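Local coordinates for protein tryptophan halogenase (Shewanella frigidimarina, PDB 2PYX) that probably acts as a flavin-dependent tryptophan halogenase, an FAD-binding enzyme of the monooxygenase class, at residues Val250-Arg255 with Ser429-Asp434. Numbering follows the deposited sequence. Where two conformers were deposited one is given.
Sequences VLFNDR and SNSIPD
Ser431, whose CB packs against the ring of Phe252, has its hydroxyl OG held by two groups, Lys409 NZ of helix 383-413 and the backbone Glu428 O. Serine suits this place because its small hydroxyl can serve both partners while its CB stays against the ring. No conventional hydrogen bond joins the two segments directly; instead Lys409 donates from NZ to both Val250 O and Ser431 OG. Val250 CA adds a weak CA-H...O contact to Ser431 O at 3.4 Å, with 148° at the hydrogen, and Val250 CG1 lies 3.5 Å from Ser431 O. Ser431 CB lies obliquely against the Phe252 ring, 3.8 Å from Phe252 CE1, and the ring also stacks on His426. Val250 points CG1 opposite its backbone N (chi1 177°), and its two methyls reach toward Pro433, with Val250 CG1 3.8 Å from Pro433 CD and Val250 CG2 4.0 Å from Pro433 CG. With an alanine here the two methyls are gone, and Pro433 would probably lose its apolar partner, a gap opening beside Ser431 O. Proline fits the N-cap of helix 434-443, since it needs no N-H of its own there, and its ring carbons give valine an apolar neighbour. Phe252, with positive phi (74°), is the first residue to leave the helix and turns the chain toward strand 255-262, where Asp254 and Arg255 form a classic beta bulge facing Tyr299. Away from the annotated FAD and tryptophan sites, the contact joins the C-terminal end of helix 248-251 to the 3-10 turn 429-431 and the N-cap of helix 434-443, bridged by Lys409.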
loop_
_atom_site.group_PDB
_atom_site.type_symbol
_atom_site.label_atom_id
_atom_site.label_comp_id
_atom_site.label_asym_id
_atom_site.label_seq_id
_atom_site.Cartn_x
_atom_site.Cartn_y
_atom_site.Cartn_z
ATOM N N VAL A 250 -7.469 18.345 -1.528
ATOM C CA VAL A 250 -8.292 17.224 -1.930
ATOM C C VAL A 250 -8.664 16.331 -0.743
ATOM O O VAL A 250 -9.818 15.992 -0.557
ATOM C CB VAL A 250 -7.564 16.364 -3.010
ATOM C CG1 VAL A 250 -8.377 15.126 -3.420
ATOM C CG2 VAL A 250 -7.269 17.190 -4.223
ATOM N N LEU A 251 -7.676 15.900 0.038
ATOM C CA LEU A 251 -7.908 14.894 1.085
ATOM C C LEU A 251 -8.150 15.471 2.476
ATOM O O LEU A 251 -8.697 14.768 3.305
ATOM C CB LEU A 251 -6.730 13.941 1.163
ATOM C CG LEU A 251 -6.475 13.122 -0.101
ATOM C CD1 LEU A 251 -5.239 12.262 0.070
ATOM C CD2 LEU A 251 -7.665 12.291 -0.494
ATOM N N PHE A 252 -7.698 16.700 2.721
ATOM C CA PHE A 252 -7.881 17.440 3.991
ATOM C C PHE A 252 -7.016 16.934 5.134
ATOM O O PHE A 252 -6.495 17.752 5.898
ATOM C CB PHE A 252 -9.329 17.475 4.480
ATOM C CG PHE A 252 -10.350 17.951 3.499
ATOM C CD1 PHE A 252 -10.024 18.736 2.391
ATOM C CD2 PHE A 252 -11.685 17.647 3.720
ATOM C CE1 PHE A 252 -11.036 19.142 1.520
ATOM C CE2 PHE A 252 -12.647 18.066 2.877
ATOM C CZ PHE A 252 -12.343 18.812 1.790
ATOM N N ASN A 253 -6.907 15.622 5.277
ATOM C CA ASN A 253 -6.247 15.033 6.452
ATOM C C ASN A 253 -4.791 15.384 6.484
ATOM O O ASN A 253 -4.059 15.115 5.535
ATOM C CB ASN A 253 -6.457 13.536 6.469
ATOM C CG ASN A 253 -7.890 13.198 6.417
ATOM O OD1 ASN A 253 -8.694 13.720 7.236
ATOM N ND2 ASN A 253 -8.246 12.302 5.540
ATOM N N ASP A 254 -4.340 15.856 7.635
ATOM C CA ASP A 254 -2.951 16.258 7.828
ATOM C C ASP A 254 -2.456 15.908 9.237
ATOM O O ASP A 254 -1.433 16.429 9.675
ATOM C CB ASP A 254 -2.758 17.756 7.538
ATOM C CG ASP A 254 -3.600 18.676 8.431
ATOM O OD1 ASP A 254 -4.327 18.171 9.319
ATOM O OD2 ASP A 254 -3.507 19.908 8.215
ATOM N N ARG A 255 -3.164 14.998 9.892
ATOM C CA ARG A 255 -2.784 14.507 11.232
ATOM C C ARG A 255 -3.020 13.026 11.328
ATOM O O ARG A 255 -3.919 12.501 10.689
ATOM C CB ARG A 255 -3.619 15.183 12.305
ATOM C CG ARG A 255 -3.451 16.669 12.408
ATOM C CD ARG A 255 -2.151 17.072 13.001
ATOM N NE ARG A 255 -2.055 18.509 13.241
ATOM C CZ ARG A 255 -1.633 19.412 12.366
ATOM N NH1 ARG A 255 -1.280 19.067 11.139
ATOM N NH2 ARG A 255 -1.536 20.701 12.715
ATOM N N SER A 429 -16.953 20.715 -5.040
ATOM C CA SER A 429 -16.189 20.555 -6.274
ATOM C C SER A 429 -14.753 21.048 -6.196
ATOM O O SER A 429 -13.863 20.493 -6.889
ATOM C CB SER A 429 -16.892 21.229 -7.461
ATOM O OG SER A 429 -17.045 22.615 -7.237
ATOM N N ASN A 430 -14.476 22.060 -5.365
ATOM C CA ASN A 430 -13.109 22.575 -5.332
ATOM C C ASN A 430 -12.135 21.623 -4.685
ATOM O O ASN A 430 -10.931 21.868 -4.738
ATOM C CB ASN A 430 -12.996 23.987 -4.679
ATOM C CG ASN A 430 -13.021 23.990 -3.101
ATOM O OD1 ASN A 430 -13.754 23.218 -2.466
ATOM N ND2 ASN A 430 -12.264 24.947 -2.478
ATOM N N SER A 431 -12.646 20.554 -4.073
ATOM C CA SER A 431 -11.833 19.537 -3.437
ATOM C C SER A 431 -11.751 18.259 -4.254
ATOM O O SER A 431 -11.097 17.325 -3.820
ATOM C CB SER A 431 -12.385 19.208 -2.031
ATOM O OG SER A 431 -13.532 18.366 -2.066
ATOM N N ILE A 432 -12.414 18.224 -5.415
ATOM C CA ILE A 432 -12.502 17.022 -6.252
ATOM C C ILE A 432 -11.677 17.224 -7.518
ATOM O O ILE A 432 -11.979 18.129 -8.285
ATOM C CB ILE A 432 -13.930 16.732 -6.661
ATOM C CG1 ILE A 432 -14.834 16.592 -5.426
ATOM C CG2 ILE A 432 -13.920 15.427 -7.488
ATOM C CD1 ILE A 432 -16.299 16.502 -5.697
ATOM N N PRO A 433 -10.630 16.406 -7.713
ATOM C CA PRO A 433 -9.850 16.560 -8.955
ATOM C C PRO A 433 -10.697 16.501 -10.221
ATOM O O PRO A 433 -11.638 15.739 -10.269
ATOM C CB PRO A 433 -8.833 15.443 -8.865
ATOM C CG PRO A 433 -8.687 15.170 -7.390
ATOM C CD PRO A 433 -10.049 15.385 -6.837
ATOM N N ASP A 434 -10.341 17.290 -11.228
ATOM C CA ASP A 434 -11.110 17.279 -12.446
ATOM C C ASP A 434 -11.181 15.880 -13.039
ATOM O O ASP A 434 -12.211 15.508 -13.595
ATOM C CB ASP A 434 -10.456 18.184 -13.495
ATOM C CG ASP A 434 -10.515 19.632 -13.151
ATOM O OD1 ASP A 434 -11.335 20.055 -12.308
ATOM O OD2 ASP A 434 -9.730 20.369 -13.814
#